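Local coordinates for protein CD180 antigen (Mus musculus, PDB 3T6Q) that may cooperate with MD-1 and TLR4 in the innate response of B cells to bacterial lipopolysaccharide, leading to NF-kappa-B activation, at residues I545-R550 against L569-E574. Numbering follows the deposited sequence. Where two conformers were deposited one is given.
Sequences ILSQQR and LEWYKE
Trp571 reaches from helix 566-574 to the short helix 543-547, its pyrrole N-H pointing edge-on at Ser547 while Leu546 lies over a face of its benzo ring. With CG anti to the backbone N (chi1 178°), the indole extends away from its own helix and bridges a backbone separation of 8.8 Å between Trp571 CA and Ser547 CA. The N-H of Trp571 NE1 is given to Ser547 OG at 2.9 Å, nearly straight at 168°, and the hydroxyl oxygen sits only 3° out of the ring plane. This bond satisfies the single polar atom of a buried indole and restrains the ring's rotation. Ser547 OG also has a weak hydrogen bond with the carbonyl of Leu543, one turn back in its own helix. Leu546 CB stands above the benzo ring at its CZ2 corner, 3.4 Å from Trp571 CZ2, and Leu546 CD1 lies over the same face, 4.2 Å above the plane of the Trp571 ring and displaced toward the rim. Ile552 of strand 551-553 touches both Leu546 and Trp571, and Leu579 of strand 579-580 packs on the indole as well. Beyond helix 566-574, Lys578 NZ hydrogen-bonds to the carbonyls of Ser547 and Gln549, a second polar tie from the cap to residues 545-550. A tryptophan of the LRRCT region thus packs against the end of the last annotated leucine-rich repeat and hydrogen-bonds to the residue that follows it, joining the C-terminal cap to the hydrophobic core of a Toll-like receptor solenoid.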
ATOM      1  N   ILE A 545      19.502  28.504 -54.726  1.00 28.95           N
ATOM      2  CA  ILE A 545      18.557  29.043 -53.744  1.00 23.68           C
ATOM      3  C   ILE A 545      18.605  28.182 -52.483  1.00 23.27           C
ATOM      4  O   ILE A 545      18.686  28.713 -51.379  1.00 24.90           O
ATOM      5  CB  ILE A 545      17.121  29.175 -54.293  1.00 25.07           C
ATOM      6  CG1 ILE A 545      17.125  30.186 -55.455  1.00 25.70           C
ATOM      7  CG2 ILE A 545      16.146  29.591 -53.161  1.00 25.19           C
ATOM      8  CD1 ILE A 545      15.898  30.143 -56.335  1.00 25.44           C
ATOM      9  N   LEU A 546      18.535  26.859 -52.653  1.00 19.82           N
ATOM     10  CA  LEU A 546      18.738  25.905 -51.557  1.00 21.39           C
ATOM     11  C   LEU A 546      20.073  26.073 -50.798  1.00 24.36           C
ATOM     12  O   LEU A 546      20.087  26.006 -49.566  1.00 23.56           O
ATOM     13  CB  LEU A 546      18.615  24.483 -52.099  1.00 20.84           C
ATOM     14  CG  LEU A 546      17.195  24.160 -52.598  1.00 23.99           C
ATOM     15  CD1 LEU A 546      17.104  22.683 -52.934  1.00 24.13           C
ATOM     16  CD2 LEU A 546      16.165  24.508 -51.520  1.00 24.56           C
ATOM     17  N   SER A 547      21.170  26.292 -51.540  1.00 22.80           N
ATOM     18  CA  SER A 547      22.502  26.470 -50.938  1.00 25.65           C
ATOM     19  C   SER A 547      22.584  27.661 -49.992  1.00 25.34           C
ATOM     20  O   SER A 547      23.304  27.598 -49.003  1.00 30.24           O
ATOM     21  CB  SER A 547      23.559  26.637 -52.042  1.00 24.87           C
ATOM     22  OG  SER A 547      23.813  25.374 -52.619  1.00 29.99           O
ATOM     23  N   GLN A 548      21.868  28.733 -50.327  1.00 29.79           N
ATOM     24  CA  GLN A 548      21.777  29.957 -49.512  1.00 29.18           C
ATOM     25  C   GLN A 548      21.170  29.758 -48.125  1.00 28.93           C
ATOM     26  O   GLN A 548      21.404  30.582 -47.245  1.00 25.56           O
ATOM     27  CB  GLN A 548      20.898  30.990 -50.201  1.00 32.08           C
ATOM     28  CG  GLN A 548      21.509  31.637 -51.416  1.00 32.10           C
ATOM     29  CD  GLN A 548      20.497  32.383 -52.252  1.00 37.41           C
ATOM     30  OE1 GLN A 548      19.419  32.782 -51.783  1.00 38.12           O
ATOM     31  NE2 GLN A 548      20.840  32.586 -53.509  1.00 30.77           N
ATOM     32  N   GLN A 549      20.364  28.707 -47.938  1.00 23.44           N
ATOM     33  CA  GLN A 549      19.611  28.528 -46.687  1.00 25.59           C
ATOM     34  C   GLN A 549      20.353  27.729 -45.634  1.00 27.21           C
ATOM     35  O   GLN A 549      21.335  27.038 -45.945  1.00 28.61           O
ATOM     36  CB  GLN A 549      18.212  27.872 -46.965  1.00 21.59           C
ATOM     37  CG  GLN A 549      17.465  28.462 -48.161  1.00 21.69           C
ATOM     38  CD  GLN A 549      17.479  29.991 -48.235  1.00 22.67           C
ATOM     39  OE1 GLN A 549      17.267  30.569 -49.303  1.00 24.66           O
ATOM     40  NE2 GLN A 549      17.684  30.646 -47.105  1.00 19.34           N
ATOM     41  N   ARG A 550      19.866  27.780 -44.392  1.00 24.30           N
ATOM     42  CA  ARG A 550      20.506  27.044 -43.314  1.00 24.83           C
ATOM     43  C   ARG A 550      19.960  25.616 -43.146  1.00 28.56           C
ATOM     44  O   ARG A 550      20.718  24.674 -42.897  1.00 25.99           O
ATOM     45  CB  ARG A 550      20.423  27.876 -42.010  1.00 27.30           C
ATOM     46  CG  ARG A 550      20.310  27.125 -40.679  1.00 33.86           C
ATOM     47  CD  ARG A 550      21.505  26.452 -40.005  1.00 44.54           C
ATOM     48  NE  ARG A 550      22.810  27.047 -40.191  1.00 52.68           N
ATOM     49  CZ  ARG A 550      23.817  27.062 -39.298  1.00 46.77           C
ATOM     50  NH1 ARG A 550      23.735  26.574 -38.057  1.00 41.10           N
ATOM     51  NH2 ARG A 550      24.946  27.606 -39.670  1.00 31.87           N
ATOM     52  N   LEU A 569      20.424  15.363 -56.863  1.00 27.43           N
ATOM     53  CA  LEU A 569      20.968  14.202 -56.156  1.00 28.27           C
ATOM     54  C   LEU A 569      22.428  14.393 -55.700  1.00 30.79           C
ATOM     55  O   LEU A 569      22.774  14.066 -54.565  1.00 30.00           O
ATOM     56  CB  LEU A 569      20.822  12.921 -56.995  1.00 28.62           C
ATOM     57  CG  LEU A 569      19.376  12.499 -57.283  1.00 31.03           C
ATOM     58  CD1 LEU A 569      19.312  11.409 -58.357  1.00 30.85           C
ATOM     59  CD2 LEU A 569      18.672  12.065 -56.000  1.00 30.71           C
ATOM     60  N   GLU A 570      23.253  14.931 -56.585  1.00 29.35           N
ATOM     61  CA  GLU A 570      24.652  15.283 -56.272  1.00 34.19           C
ATOM     62  C   GLU A 570      24.726  16.376 -55.170  1.00 35.05           C
ATOM     63  O   GLU A 570      25.478  16.248 -54.191  1.00 35.01           O
ATOM     64  CB  GLU A 570      25.363  15.744 -57.549  1.00 31.05           C
ATOM     65  CG  GLU A 570      25.771  14.555 -58.443  1.00 39.43           C
ATOM     66  CD  GLU A 570      26.306  14.943 -59.829  1.00 44.91           C
ATOM     67  OE1 GLU A 570      26.634  16.121 -60.066  1.00 53.84           O
ATOM     68  OE2 GLU A 570      26.397  14.050 -60.701  1.00 49.69           O
ATOM     69  N   TRP A 571      23.908  17.415 -55.331  1.00 31.12           N
ATOM     70  CA  TRP A 571      23.787  18.499 -54.356  1.00 30.68           C
ATOM     71  C   TRP A 571      23.423  17.949 -53.010  1.00 30.13           C
ATOM     72  O   TRP A 571      23.998  18.377 -51.987  1.00 31.45           O
ATOM     73  CB  TRP A 571      22.766  19.545 -54.831  1.00 30.04           C
ATOM     74  CG  TRP A 571      22.539  20.688 -53.868  1.00 28.17           C
ATOM     75  CD1 TRP A 571      23.115  21.946 -53.910  1.00 31.87           C
ATOM     76  CD2 TRP A 571      21.649  20.711 -52.694  1.00 29.19           C
ATOM     77  NE1 TRP A 571      22.672  22.717 -52.873  1.00 29.51           N
ATOM     78  CE2 TRP A 571      21.805  22.034 -52.094  1.00 34.33           C
ATOM     79  CE3 TRP A 571      20.813  19.794 -52.084  1.00 28.09           C
ATOM     80  CZ2 TRP A 571      21.107  22.417 -50.948  1.00 31.29           C
ATOM     81  CZ3 TRP A 571      20.119  20.186 -50.912  1.00 30.94           C
ATOM     82  CH2 TRP A 571      20.275  21.469 -50.364  1.00 29.11           C
ATOM     83  N   TYR A 572      22.464  17.014 -52.984  1.00 26.50           N
ATOM     84  CA  TYR A 572      21.956  16.409 -51.753  1.00 29.21           C
ATOM     85  C   TYR A 572      23.080  15.786 -50.934  1.00 33.54           C
ATOM     86  O   TYR A 572      23.135  15.975 -49.705  1.00 32.29           O
ATOM     87  CB  TYR A 572      20.886  15.363 -52.070  1.00 25.92           C
ATOM     88  CG  TYR A 572      20.096  14.833 -50.878  1.00 25.55           C
ATOM     89  CD1 TYR A 572      20.544  13.718 -50.142  1.00 27.86           C
ATOM     90  CD2 TYR A 572      18.895  15.430 -50.495  1.00 24.54           C
ATOM     91  CE1 TYR A 572      19.815  13.229 -49.063  1.00 27.29           C
ATOM     92  CE2 TYR A 572      18.142  14.925 -49.443  1.00 28.57           C
ATOM     93  CZ  TYR A 572      18.612  13.838 -48.718  1.00 27.56           C
ATOM     94  OH  TYR A 572      17.866  13.353 -47.664  1.00 27.14           O
ATOM     95  N   LYS A 573      23.972  15.071 -51.621  1.00 33.56           N
ATOM     96  CA  LYS A 573      25.117  14.397 -51.009  1.00 34.49           C
ATOM     97  C   LYS A 573      26.154  15.382 -50.492  1.00 33.15           C
ATOM     98  O   LYS A 573      26.832  15.103 -49.517  1.00 35.71           O
ATOM     99  CB  LYS A 573      25.808  13.477 -52.023  1.00 37.74           C
ATOM    100  CG  LYS A 573      24.938  12.365 -52.584  1.00 50.67           C
ATOM    101  CD  LYS A 573      25.651  11.598 -53.705  1.00 61.70           C
ATOM    102  CE  LYS A 573      26.199  10.260 -53.225  1.00 60.70           C
ATOM    103  NZ  LYS A 573      25.094   9.393 -52.711  1.00 48.46           N
ATOM    104  N   GLU A 574      26.279  16.515 -51.180  0.50 32.40           N
ATOM    105  CA  GLU A 574      27.205  17.580 -50.813  0.50 32.24           C
ATOM    106  C   GLU A 574      26.706  18.444 -49.639  0.50 36.13           C
ATOM    107  O   GLU A 574      27.492  19.169 -49.029  0.50 33.87           O
ATOM    108  CB  GLU A 574      27.471  18.471 -52.027  0.50 36.55           C
ATOM    109  CG  GLU A 574      28.252  17.795 -53.149  0.50 43.05           C
ATOM    110  CD  GLU A 574      28.214  18.576 -54.453  0.50 46.71           C
ATOM    111  OE1 GLU A 574      27.465  19.579 -54.546  0.50 46.45           O
ATOM    112  OE2 GLU A 574      28.926  18.180 -55.399  0.50 48.13           O
TER